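Elastinolytic metalloprotease (PDB 6IK4) probably acts as a zinc-dependent endopeptidase of the M23 family, cutting peptide bonds in substrates such as elastin and peptidoglycan. Local coordinates at residues Ala1-Met5 against His69-Phe73; Asn6-Gln11 against Arg169-Arg173; Tyr16-Ala20 against Asn155-Glu159; Ser39-Gly43 against Ser114-His118; His79-Tyr85 against Leu96-Ala101. All blocks are in the same frame, centred on the assembly; numbering follows the deposited sequence.

Interaction 1 (Ala1-Met5 against His69-Phe73); sequences ATFTM and HSSGF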
# COMPACT_ATOMS: atom_id res chain seq x y z
N ALA A 1 -5.16 15.15 14.06
CA ALA A 1 -3.87 15.76 13.76
C ALA A 1 -3.64 15.84 12.25
O ALA A 1 -4.50 15.45 11.46
CB ALA A 1 -2.75 14.99 14.43
N THR A 2 -2.48 16.36 11.87
CA THR A 2 -2.11 16.42 10.46
C THR A 2 -1.95 15.01 9.92
O THR A 2 -1.39 14.14 10.58
CB THR A 2 -0.82 17.23 10.29
OG1 THR A 2 -1.04 18.58 10.71
CG2 THR A 2 -0.38 17.25 8.84
N PHE A 3 -2.47 14.79 8.72
CA PHE A 3 -2.34 13.48 8.09
C PHE A 3 -0.88 13.08 7.94
O PHE A 3 -0.08 13.81 7.35
CB PHE A 3 -3.01 13.50 6.72
CG PHE A 3 -2.96 12.19 6.01
CD1 PHE A 3 -3.64 11.09 6.52
CD2 PHE A 3 -2.25 12.05 4.83
CE1 PHE A 3 -3.61 9.87 5.87
CE2 PHE A 3 -2.21 10.82 4.17
CZ PHE A 3 -2.89 9.74 4.69
N THR A 4 -0.54 11.91 8.47
CA THR A 4 0.79 11.33 8.35
C THR A 4 0.61 9.84 8.14
O THR A 4 -0.23 9.22 8.79
CB THR A 4 1.61 11.59 9.63
OG1 THR A 4 1.63 13.00 9.89
CG2 THR A 4 3.02 11.09 9.46
N MET A 5 1.39 9.26 7.22
CA MET A 5 1.32 7.84 6.90
C MET A 5 2.59 7.14 7.36
O MET A 5 3.68 7.70 7.26
CB MET A 5 1.22 7.59 5.39
CG MET A 5 0.16 8.29 4.63
SD MET A 5 0.09 7.49 3.03
CE MET A 5 1.31 8.37 2.07
N HIS A 69 -8.99 8.86 6.89
CA HIS A 69 -8.53 9.75 7.94
C HIS A 69 -9.49 10.93 8.10
O HIS A 69 -10.21 11.31 7.17
CB HIS A 69 -7.12 10.24 7.62
CG HIS A 69 -6.47 11.01 8.73
ND1 HIS A 69 -6.30 12.38 8.69
CD2 HIS A 69 -5.92 10.60 9.91
CE1 HIS A 69 -5.68 12.78 9.79
NE2 HIS A 69 -5.45 11.72 10.55
N SER A 70 -9.48 11.52 9.29
CA SER A 70 -10.33 12.68 9.56
C SER A 70 -10.09 13.82 8.56
O SER A 70 -10.97 14.67 8.38
CB SER A 70 -10.08 13.17 10.99
OG SER A 70 -8.72 13.51 11.15
N SER A 71 -8.92 13.87 7.92
CA SER A 71 -8.60 14.90 6.93
C SER A 71 -9.22 14.64 5.56
O SER A 71 -9.13 15.51 4.68
CB SER A 71 -7.08 14.99 6.75
OG SER A 71 -6.63 13.74 6.23
N GLY A 72 -9.80 13.47 5.34
CA GLY A 72 -10.27 13.10 4.02
C GLY A 72 -9.24 12.43 3.13
O GLY A 72 -9.60 11.98 2.03
N PHE A 73 -7.98 12.37 3.54
CA PHE A 73 -7.05 11.44 2.93
C PHE A 73 -7.37 10.02 3.38
O PHE A 73 -7.87 9.81 4.49
CB PHE A 73 -5.60 11.77 3.30
CG PHE A 73 -5.07 12.96 2.58
CD1 PHE A 73 -4.58 12.84 1.29
CD2 PHE A 73 -5.11 14.22 3.17
CE1 PHE A 73 -4.11 13.95 0.60
CE2 PHE A 73 -4.63 15.33 2.49
CZ PHE A 73 -4.14 15.19 1.19
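F3 meets H69 and F73 in a small aromatic cluster that pins the N-terminal arm against a type I beta turn, H69 to G72, joining strands 64-68 and 73-81. The case illustrates how one aromatic side chain can moor an otherwise irregular chain end.

Ring contacts dominate. CB of F73 sits almost exactly above the middle of the F3 ring, 3.5 Å from its centroid, a CH-pi contact over the face. The two phenyl planes are tilted only 12° from each other but displaced along their length, with little of one ring above the other. H69 approaches differently: the CD1 corner of F3 rests over one face of the imidazole, with CD1 3.6 Å from CG of H69, and the planes are inclined at 59°. Turning CG of F3 away from its own backbone nitrogen (chi1 -178°) brings one face of the ring onto CB of F73 and its CD1 edge to H69. An alanine here would be likely to leave the F73 methylene and the imidazole face without their common partner. H53 adds an edge-to-face ring contact, and L123 of strand 119-125 also touches F3.

Polar contacts tie the turn to itself. ND1 of H69 and OG of S71 share a hydrogen bond of 2.8 Å, which limits the rotation of the imidazole. At the edge of that ring, CE1 of H69 lies 3.4 Å from the carbonyl O of A1.

Interaction 2 (Asn6-Gln11 against Arg169-Arg173); sequences NLPWSQ and RPLYR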
# COMPACT_ATOMS: atom_id res chain seq x y z
N ASN A 6 2.44 5.88 7.79
CA ASN A 6 3.59 5.00 8.03
C ASN A 6 3.54 3.84 7.06
O ASN A 6 2.47 3.43 6.61
CB ASN A 6 3.60 4.45 9.45
CG ASN A 6 3.45 5.53 10.51
OD1 ASN A 6 4.21 6.49 10.54
ND2 ASN A 6 2.46 5.38 11.38
N LEU A 7 4.72 3.28 6.76
CA LEU A 7 4.75 2.03 6.00
C LEU A 7 3.96 0.97 6.76
O LEU A 7 4.04 0.90 7.99
CB LEU A 7 6.19 1.56 5.78
CG LEU A 7 7.01 2.52 4.92
CD1 LEU A 7 8.51 2.22 5.09
CD2 LEU A 7 6.60 2.40 3.45
N PRO A 8 3.20 0.11 6.05
CA PRO A 8 2.27 -0.80 6.74
C PRO A 8 2.91 -2.04 7.34
O PRO A 8 2.36 -3.15 7.26
CB PRO A 8 1.27 -1.15 5.64
CG PRO A 8 2.09 -1.08 4.37
CD PRO A 8 3.02 0.10 4.59
N TRP A 9 4.07 -1.87 7.98
CA TRP A 9 4.73 -2.93 8.73
C TRP A 9 5.47 -2.30 9.90
O TRP A 9 5.49 -1.08 10.07
CB TRP A 9 5.64 -3.77 7.83
CG TRP A 9 6.67 -3.01 7.03
CD1 TRP A 9 7.94 -2.67 7.41
CD2 TRP A 9 6.53 -2.55 5.68
NE1 TRP A 9 8.58 -2.00 6.40
CE2 TRP A 9 7.74 -1.92 5.32
CE3 TRP A 9 5.48 -2.58 4.74
CZ2 TRP A 9 7.94 -1.33 4.06
CZ3 TRP A 9 5.69 -2.02 3.48
CH2 TRP A 9 6.89 -1.40 3.16
N SER A 10 6.06 -3.15 10.73
CA SER A 10 6.56 -2.70 12.02
C SER A 10 7.88 -1.96 11.90
O SER A 10 8.68 -2.20 10.99
CB SER A 10 6.71 -3.89 12.98
OG SER A 10 5.44 -4.41 13.29
N GLN A 11 8.10 -1.05 12.84
CA GLN A 11 9.34 -0.29 12.90
C GLN A 11 10.55 -1.23 12.97
O GLN A 11 10.54 -2.23 13.69
CB GLN A 11 9.31 0.63 14.12
CG GLN A 11 10.66 1.11 14.59
CD GLN A 11 11.16 2.28 13.79
OE1 GLN A 11 10.37 3.03 13.21
NE2 GLN A 11 12.48 2.45 13.73
N ARG A 169 14.17 -3.35 -3.25
CA ARG A 169 15.26 -3.38 -2.27
C ARG A 169 14.67 -3.25 -0.86
O ARG A 169 13.66 -2.66 -0.72
CB ARG A 169 16.26 -2.27 -2.49
CG ARG A 169 16.77 -2.19 -3.90
CD ARG A 169 18.24 -1.90 -3.88
NE ARG A 169 18.54 -0.50 -4.04
CZ ARG A 169 19.73 -0.06 -4.45
NH1 ARG A 169 19.97 1.24 -4.60
NH2 ARG A 169 20.73 -0.91 -4.69
N PRO A 170 15.32 -3.79 0.17
CA PRO A 170 14.77 -3.70 1.53
C PRO A 170 14.42 -2.27 1.90
O PRO A 170 15.27 -1.38 1.93
CB PRO A 170 15.91 -4.25 2.40
CG PRO A 170 16.65 -5.18 1.49
CD PRO A 170 16.60 -4.54 0.14
N LEU A 171 13.14 -2.06 2.18
CA LEU A 171 12.62 -0.76 2.58
C LEU A 171 12.30 -0.82 4.07
O LEU A 171 11.27 -1.36 4.47
CB LEU A 171 11.38 -0.42 1.75
CG LEU A 171 10.72 0.95 2.02
CD1 LEU A 171 11.68 2.09 1.71
CD2 LEU A 171 9.43 1.08 1.20
N TYR A 172 13.20 -0.27 4.89
CA TYR A 172 13.07 -0.35 6.34
C TYR A 172 12.14 0.73 6.86
O TYR A 172 12.27 1.90 6.49
CB TYR A 172 14.42 -0.19 7.03
CG TYR A 172 15.27 -1.42 6.99
CD1 TYR A 172 16.11 -1.67 5.91
CD2 TYR A 172 15.23 -2.34 8.03
CE1 TYR A 172 16.90 -2.81 5.88
CE2 TYR A 172 16.00 -3.48 7.99
CZ TYR A 172 16.83 -3.70 6.92
OH TYR A 172 17.60 -4.84 6.90
N ARG A 173 11.23 0.35 7.75
CA ARG A 173 10.51 1.38 8.47
C ARG A 173 11.42 1.90 9.58
O ARG A 173 11.73 3.10 9.58
CB ARG A 173 9.21 0.87 9.04
CG ARG A 173 8.46 2.00 9.77
CD ARG A 173 7.12 1.56 10.28
NE ARG A 173 6.51 2.56 11.17
CZ ARG A 173 5.46 2.30 11.94
NH1 ARG A 173 4.93 1.09 11.92
NH2 ARG A 173 4.95 3.25 12.73
O HOH W 1 6.85 5.37 10.54
O HOH W 2 5.84 6.07 13.34
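R173, the C-terminal residue, reaches back along the N-terminal loop and binds it through all three guanidinium nitrogens, one directly and two through water, an example of how such a group can fasten two chain ends together. NH1 of R173 donates to the carbonyl O of W9 at 2.9 Å, a fairly straight bond (162° at the hydrogen) that lies within the guanidinium plane. One water accepts from NE of R173 at 2.9 Å and donates to OD1 of N6, while a second accepts from NH2 and donates more weakly to the same OD1. The amide of N6 meanwhile stacks over the guanidinium, their planes 15° apart, with CG of N6 3.5 Å from NH2 of R173. An extended side chain, CG anti to the backbone N (chi1 -179°), is what carries the group that far. The O of R173 accepts from NH1 of R160, and L7 N bonds to OG of S138.

The polar edge of the W9 indole has weaker bonds: NE1 makes a weak one to the carbonyl O of L171 (3.4 Å) and another to the carbonyl O of Y13. Apolar contacts fill in behind, with CD2 of L7 3.8 Å from CD2 of L171, and CZ2 of W9 beside the same leucine methyl. S10 turns its OG to Q50.

Strand 171-172 pairs with strand 14-17 of the large antiparallel sheet, while W9 stacks on W15 of that strand and meets F35 of strand 32-36 edge-to-face; Y140 of strand 140-143 touches both L7 and L171.

Interaction 3 (Tyr16-Ala20 against Asn155-Glu159); sequences YSGGA and NFYFE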
# COMPACT_ATOMS: atom_id res chain seq x y z
N TYR A 16 9.38 -5.01 0.66
CA TYR A 16 9.80 -4.54 -0.66
C TYR A 16 8.66 -3.80 -1.33
O TYR A 16 7.50 -4.16 -1.18
CB TYR A 16 10.21 -5.70 -1.57
CG TYR A 16 11.29 -6.58 -1.00
CD1 TYR A 16 12.63 -6.27 -1.18
CD2 TYR A 16 10.96 -7.75 -0.32
CE1 TYR A 16 13.63 -7.10 -0.66
CE2 TYR A 16 11.95 -8.58 0.19
CZ TYR A 16 13.28 -8.25 0.02
OH TYR A 16 14.25 -9.08 0.52
N SER A 17 9.02 -2.79 -2.13
CA SER A 17 8.05 -2.06 -2.92
C SER A 17 8.44 -2.09 -4.39
O SER A 17 9.63 -2.03 -4.72
CB SER A 17 7.93 -0.59 -2.47
OG SER A 17 6.97 0.10 -3.26
N GLY A 18 7.43 -2.15 -5.25
CA GLY A 18 7.61 -1.86 -6.66
C GLY A 18 7.46 -0.38 -6.94
O GLY A 18 7.36 0.45 -6.03
N GLY A 19 7.46 -0.04 -8.23
CA GLY A 19 7.32 1.35 -8.63
C GLY A 19 5.89 1.85 -8.51
O GLY A 19 4.92 1.09 -8.48
N ALA A 20 5.77 3.18 -8.47
CA ALA A 20 4.46 3.81 -8.36
C ALA A 20 3.66 3.60 -9.64
O ALA A 20 4.20 3.61 -10.75
CB ALA A 20 4.62 5.31 -8.07
N ASN A 155 14.55 7.45 -11.55
CA ASN A 155 13.22 8.02 -11.68
C ASN A 155 12.33 7.75 -10.48
O ASN A 155 11.57 8.64 -10.06
CB ASN A 155 12.51 7.45 -12.92
CG ASN A 155 13.36 7.56 -14.18
OD1 ASN A 155 14.32 8.31 -14.22
ND2 ASN A 155 13.00 6.80 -15.20
N PHE A 156 12.34 6.53 -9.95
CA PHE A 156 11.48 6.15 -8.83
C PHE A 156 12.34 5.77 -7.64
O PHE A 156 13.25 4.94 -7.78
CB PHE A 156 10.57 4.97 -9.18
CG PHE A 156 9.84 4.43 -7.98
CD1 PHE A 156 8.71 5.09 -7.50
CD2 PHE A 156 10.33 3.32 -7.29
CE1 PHE A 156 8.06 4.63 -6.37
CE2 PHE A 156 9.67 2.85 -6.15
CZ PHE A 156 8.54 3.51 -5.69
N TYR A 157 12.02 6.32 -6.47
CA TYR A 157 12.70 5.92 -5.24
C TYR A 157 11.98 6.49 -4.03
O TYR A 157 11.10 7.35 -4.14
CB TYR A 157 14.16 6.38 -5.24
CG TYR A 157 14.33 7.86 -5.53
CD1 TYR A 157 14.31 8.79 -4.50
CD2 TYR A 157 14.51 8.32 -6.82
CE1 TYR A 157 14.45 10.16 -4.75
CE2 TYR A 157 14.66 9.68 -7.09
CZ TYR A 157 14.64 10.59 -6.05
OH TYR A 157 14.78 11.93 -6.32
N PHE A 158 12.36 5.97 -2.86
CA PHE A 158 12.03 6.52 -1.56
C PHE A 158 13.28 7.19 -1.00
O PHE A 158 14.36 6.60 -1.04
CB PHE A 158 11.57 5.42 -0.60
CG PHE A 158 10.42 4.61 -1.09
CD1 PHE A 158 10.61 3.54 -1.94
CD2 PHE A 158 9.12 4.90 -0.66
CE1 PHE A 158 9.53 2.78 -2.38
CE2 PHE A 158 8.04 4.14 -1.10
CZ PHE A 158 8.25 3.07 -1.95
N GLU A 159 13.14 8.40 -0.47
CA GLU A 159 14.30 9.15 -0.00
C GLU A 159 14.13 9.53 1.46
O GLU A 159 13.13 10.15 1.83
CB GLU A 159 14.52 10.40 -0.87
CG GLU A 159 15.88 11.03 -0.68
CD GLU A 159 15.90 12.47 -1.15
OE1 GLU A 159 15.69 12.72 -2.35
OE2 GLU A 159 16.12 13.36 -0.30
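F156 lays its ring under the glycine-rich backbone of G18 to A20, and following it outward shows how an aromatic face can pack on main chain. CB points toward the loop, and a first torsion of 171° swings the ring away from the backbone N and beneath that loop. CG and CD2 both lie near CA of G19, which stands over the ring centre, 3.7 Å from the centroid, in a CH-pi contact. On one flank CD1 and then CE1 run under A20, with CE1 3.4 Å from its backbone N and 3.9 Å from its CB. On the other flank CE2 meets the carbonyl O of G18, and the tip, CZ, lies 3.3 Å from that same oxygen.

This buried contact joins the end of strand 14-17, in the large antiparallel sheet, to the start of strand 157-160, an inner strand of the separate four-stranded sheet; L33 also touches F156. A leucine in place of F156 would probably lose the flat surface beneath G19, opening a gap under the loop that leads to the zinc ligand H21.

F158 comes to S17 with its edge, CZ lying 3.5 Å from OG. That hydroxyl donates to the carbonyl O of G18 at 2.8 Å, in the carbonyl plane and on a lone pair.

Interaction 4 (Ser39-Gly43 against Ser114-His118); sequences SGGWG and SSGPH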
# COMPACT_ATOMS: atom_id res chain seq x y z
N SER A 39 7.63 -13.40 1.27
CA SER A 39 7.28 -14.68 1.86
C SER A 39 7.20 -15.81 0.83
O SER A 39 7.21 -16.98 1.23
CB SER A 39 5.95 -14.58 2.60
OG SER A 39 4.86 -14.60 1.69
N GLY A 40 7.11 -15.49 -0.46
CA GLY A 40 7.06 -16.52 -1.48
C GLY A 40 5.86 -16.33 -2.40
O GLY A 40 5.28 -15.24 -2.47
N GLY A 41 5.50 -17.39 -3.11
CA GLY A 41 4.43 -17.36 -4.08
C GLY A 41 3.08 -17.71 -3.46
O GLY A 41 2.91 -17.71 -2.24
N TRP A 42 2.12 -18.03 -4.33
CA TRP A 42 0.80 -18.44 -3.86
C TRP A 42 0.91 -19.66 -2.94
O TRP A 42 1.69 -20.58 -3.20
CB TRP A 42 -0.12 -18.74 -5.04
CG TRP A 42 -0.24 -17.59 -5.99
CD1 TRP A 42 0.19 -17.54 -7.28
CD2 TRP A 42 -0.83 -16.31 -5.71
NE1 TRP A 42 -0.10 -16.31 -7.84
CE2 TRP A 42 -0.72 -15.54 -6.89
CE3 TRP A 42 -1.44 -15.74 -4.59
CZ2 TRP A 42 -1.20 -14.22 -6.98
CZ3 TRP A 42 -1.91 -14.43 -4.68
CH2 TRP A 42 -1.78 -13.69 -5.86
N GLY A 43 0.12 -19.65 -1.87
CA GLY A 43 0.17 -20.69 -0.86
C GLY A 43 1.14 -20.42 0.28
O GLY A 43 1.08 -21.13 1.30
N SER A 114 -2.40 -10.21 -11.06
CA SER A 114 -1.34 -10.34 -10.06
C SER A 114 -0.37 -11.45 -10.45
O SER A 114 -0.78 -12.55 -10.83
CB SER A 114 -1.91 -10.63 -8.67
OG SER A 114 -0.87 -10.89 -7.75
N SER A 115 0.92 -11.16 -10.29
CA SER A 115 1.99 -12.14 -10.50
C SER A 115 2.37 -12.89 -9.23
O SER A 115 3.18 -13.82 -9.30
CB SER A 115 3.23 -11.43 -11.07
OG SER A 115 2.94 -10.80 -12.30
N GLY A 116 1.82 -12.51 -8.08
CA GLY A 116 2.16 -13.15 -6.82
C GLY A 116 1.62 -12.35 -5.66
O GLY A 116 1.19 -11.20 -5.81
N PRO A 117 1.61 -12.94 -4.47
CA PRO A 117 1.03 -12.26 -3.30
C PRO A 117 1.69 -10.91 -3.02
O PRO A 117 2.92 -10.78 -3.03
CB PRO A 117 1.28 -13.25 -2.15
CG PRO A 117 1.42 -14.59 -2.82
CD PRO A 117 2.05 -14.31 -4.16
N HIS A 118 0.84 -9.91 -2.77
CA HIS A 118 1.26 -8.57 -2.38
C HIS A 118 0.00 -7.80 -2.00
O HIS A 118 -1.11 -8.23 -2.30
CB HIS A 118 2.01 -7.85 -3.50
CG HIS A 118 1.14 -7.51 -4.68
ND1 HIS A 118 0.82 -8.43 -5.66
CD2 HIS A 118 0.53 -6.36 -5.03
CE1 HIS A 118 0.05 -7.85 -6.57
NE2 HIS A 118 -0.14 -6.59 -6.21
O HOH W 3 4.86 -12.44 -3.60
O HOH W 4 0.22 -15.32 -10.73
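The carbonyl O of G116 receives ND1 of H118 at 2.8 Å, the shortest well-formed bond at this junction, while CA and C of the same glycine lie against one face of the W42 indole. G116 belongs to a loop that also holds an ST turn, in which OG of S114 accepts from the backbone N of G116 at 3.2 Å. The example shows how a loop can hold a histidine through its own main chain: the bond to the G116 oxygen is nearly straight (164°), close to the direction of the C=O bond, and lies in the imidazole plane, which restrains the rotation of the H118 ring. H118 is predicted to be a proton donor or acceptor of the active site, and its ring also meets that of H79.

W42, from the loop between strands 32-36 and 48-50, lies against this turn. Its six-membered ring receives CD of P117 over the face, 3.8 Å from the centroid and 12° off the normal, and CG of the proline lies 3.6 Å from CE3. Across the same ring, CA of G116 approaches CZ2 on that face. OG of S114 instead comes to CZ2 of W42 at the edge, near the ring plane. P117 also touches the backbone of G41, whose carbonyl O is 3.5 Å from CG of the proline.

The indole nitrogen is satisfied through solvent: NE1 of W42 donates at 3.1 Å to a water in the ring plane, and that water donates in turn to the carbonyl O of S114.

Interaction 5 (His79-Tyr85 against Leu96-Ala101); sequences HMSNLQY and LLGRYA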
# COMPACT_ATOMS: atom_id res chain seq x y z
N HIS A 79 -6.16 -6.78 -2.79
CA HIS A 79 -5.59 -8.14 -2.77
C HIS A 79 -5.52 -8.71 -1.35
O HIS A 79 -4.58 -9.43 -1.02
CB HIS A 79 -4.21 -8.23 -3.43
CG HIS A 79 -4.12 -7.68 -4.81
ND1 HIS A 79 -4.98 -8.06 -5.82
CD2 HIS A 79 -3.25 -6.80 -5.36
CE1 HIS A 79 -4.64 -7.43 -6.94
NE2 HIS A 79 -3.60 -6.65 -6.68
N MET A 80 -6.52 -8.43 -0.52
CA MET A 80 -6.49 -8.77 0.89
C MET A 80 -7.26 -10.06 1.18
O MET A 80 -8.05 -10.55 0.37
CB MET A 80 -7.10 -7.63 1.73
CG MET A 80 -6.39 -6.28 1.59
SD MET A 80 -4.72 -6.39 2.27
CE MET A 80 -5.02 -6.57 4.02
N SER A 81 -7.02 -10.59 2.39
CA SER A 81 -7.80 -11.70 2.93
C SER A 81 -7.89 -11.53 4.44
O SER A 81 -7.21 -10.69 5.04
CB SER A 81 -7.18 -13.05 2.56
OG SER A 81 -6.00 -13.28 3.31
N ASN A 82 -8.75 -12.34 5.06
CA ASN A 82 -8.89 -12.36 6.52
C ASN A 82 -9.12 -10.96 7.08
O ASN A 82 -8.52 -10.58 8.09
CB ASN A 82 -7.67 -12.98 7.20
CG ASN A 82 -7.37 -14.38 6.69
OD1 ASN A 82 -6.53 -14.56 5.80
ND2 ASN A 82 -8.05 -15.37 7.24
N LEU A 83 -9.98 -10.19 6.42
CA LEU A 83 -10.21 -8.81 6.84
C LEU A 83 -10.85 -8.79 8.23
O LEU A 83 -11.69 -9.63 8.55
CB LEU A 83 -11.10 -8.08 5.83
CG LEU A 83 -10.47 -7.73 4.48
CD1 LEU A 83 -11.45 -6.95 3.62
CD2 LEU A 83 -9.15 -6.95 4.66
N GLN A 84 -10.45 -7.83 9.05
CA GLN A 84 -10.76 -7.83 10.48
C GLN A 84 -11.81 -6.80 10.87
O GLN A 84 -12.21 -6.76 12.04
CB GLN A 84 -9.48 -7.59 11.30
CG GLN A 84 -8.45 -8.69 11.14
CD GLN A 84 -8.92 -10.00 11.72
OE1 GLN A 84 -9.26 -10.08 12.91
NE2 GLN A 84 -8.95 -11.05 10.89
N TYR A 85 -12.25 -5.96 9.93
CA TYR A 85 -13.11 -4.82 10.26
C TYR A 85 -14.21 -4.68 9.22
O TYR A 85 -14.11 -5.17 8.09
CB TYR A 85 -12.27 -3.53 10.38
CG TYR A 85 -11.33 -3.65 11.54
CD1 TYR A 85 -11.77 -3.43 12.84
CD2 TYR A 85 -10.01 -4.04 11.36
CE1 TYR A 85 -10.93 -3.59 13.92
CE2 TYR A 85 -9.16 -4.19 12.44
CZ TYR A 85 -9.62 -3.97 13.72
OH TYR A 85 -8.79 -4.12 14.81
N LEU A 96 -3.87 -4.24 12.77
CA LEU A 96 -3.86 -5.33 11.79
C LEU A 96 -5.18 -5.37 11.02
O LEU A 96 -6.22 -5.71 11.59
CB LEU A 96 -3.63 -6.67 12.51
CG LEU A 96 -2.31 -6.75 13.28
CD1 LEU A 96 -2.16 -8.13 13.93
CD2 LEU A 96 -1.13 -6.45 12.36
N LEU A 97 -5.14 -5.04 9.72
CA LEU A 97 -6.37 -4.98 8.92
C LEU A 97 -6.78 -6.34 8.36
O LEU A 97 -7.96 -6.58 8.11
CB LEU A 97 -6.17 -4.00 7.75
CG LEU A 97 -5.96 -2.53 8.15
CD1 LEU A 97 -5.62 -1.65 6.93
CD2 LEU A 97 -7.21 -2.00 8.88
N GLY A 98 -5.81 -7.22 8.15
CA GLY A 98 -6.01 -8.43 7.39
C GLY A 98 -4.65 -8.88 6.88
O GLY A 98 -3.62 -8.27 7.18
N ARG A 99 -4.66 -9.95 6.11
CA ARG A 99 -3.46 -10.40 5.40
C ARG A 99 -3.59 -10.01 3.93
O ARG A 99 -4.69 -9.82 3.43
CB ARG A 99 -3.27 -11.92 5.51
CG ARG A 99 -3.00 -12.41 6.91
CD ARG A 99 -3.05 -13.94 7.01
NE ARG A 99 -2.13 -14.61 6.09
CZ ARG A 99 -2.06 -15.93 5.92
NH1 ARG A 99 -2.86 -16.74 6.61
NH2 ARG A 99 -1.19 -16.45 5.07
N TYR A 100 -2.46 -9.88 3.23
CA TYR A 100 -2.61 -9.90 1.79
C TYR A 100 -2.69 -11.35 1.36
O TYR A 100 -2.11 -12.23 1.99
CB TYR A 100 -1.52 -9.12 1.03
CG TYR A 100 -0.05 -9.48 1.12
CD1 TYR A 100 0.47 -10.60 0.46
CD2 TYR A 100 0.84 -8.62 1.75
CE1 TYR A 100 1.84 -10.89 0.51
CE2 TYR A 100 2.20 -8.89 1.80
CZ TYR A 100 2.69 -10.02 1.17
OH TYR A 100 4.04 -10.28 1.23
N ALA A 101 -3.51 -11.60 0.35
CA ALA A 101 -3.99 -12.94 0.06
C ALA A 101 -2.87 -13.84 -0.43
O ALA A 101 -2.04 -13.44 -1.25
CB ALA A 101 -5.09 -12.88 -0.99
O HOH W 5 -7.05 -6.17 14.19
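H79 to S81 pairs antiparallel with R99 to A101, bound by A101 N to H79 O (2.8 Å) and by S81 N to R99 O with R99 N to S81 O, and Q84 N donates to L97 O beyond a short loop. Two strands of the large antiparallel sheet, 73-81 and 96-100, meet here in a pairing that ends at the active site. S81 and R99 form the hydrogen-bonded pair, M80 and Y100 the non-hydrogen-bonded one.

G98 passes so close beneath S81 and L83 that any CB would clash with S81 O. M80 folds back at its second and third torsions, bringing CE within 3.3 Å of R99 O. N82 and R99 run side by side, their amide and guanidinium planes 4° apart, while NH2 of R99 bonds to OG1 of T46. OG of S81 donates to OD1 of N82, and NE2 of Q84 to the carbonyl O of N82 at 2.9 Å, two bonds within the loop itself.

H79, a predicted proton donor or acceptor, directs ND1 to the carbonyl O of A107. The Y85 ring turns its edge to the strand, CE2 lying 3.4 Å from L96 O, and one water bridges that oxygen to OH of Y85.

In the fold
Interactions 4 and 5 converge on the active site: NE2 of H118 lies 3.2 Å from CD2 of H79, and P117 packs against Y100 and A101. The side chain of H79 is about 5 Å from the bound zinc ion, which H21, D34 and H120 coordinate. Interaction 3 also comes near the metal, G18 lying about 8 Å from the zinc ion, and is opposite interaction 5 across the chain's centre. It touches interaction 2 through L171, whose CD2 is 3.9 Å from CZ of F158, and strands 14-17 and 171-172 are sheet neighbours. Interaction 1 continues directly into interaction 2 along the chain but lies remote, its centre about 31 Å from that of interaction 4.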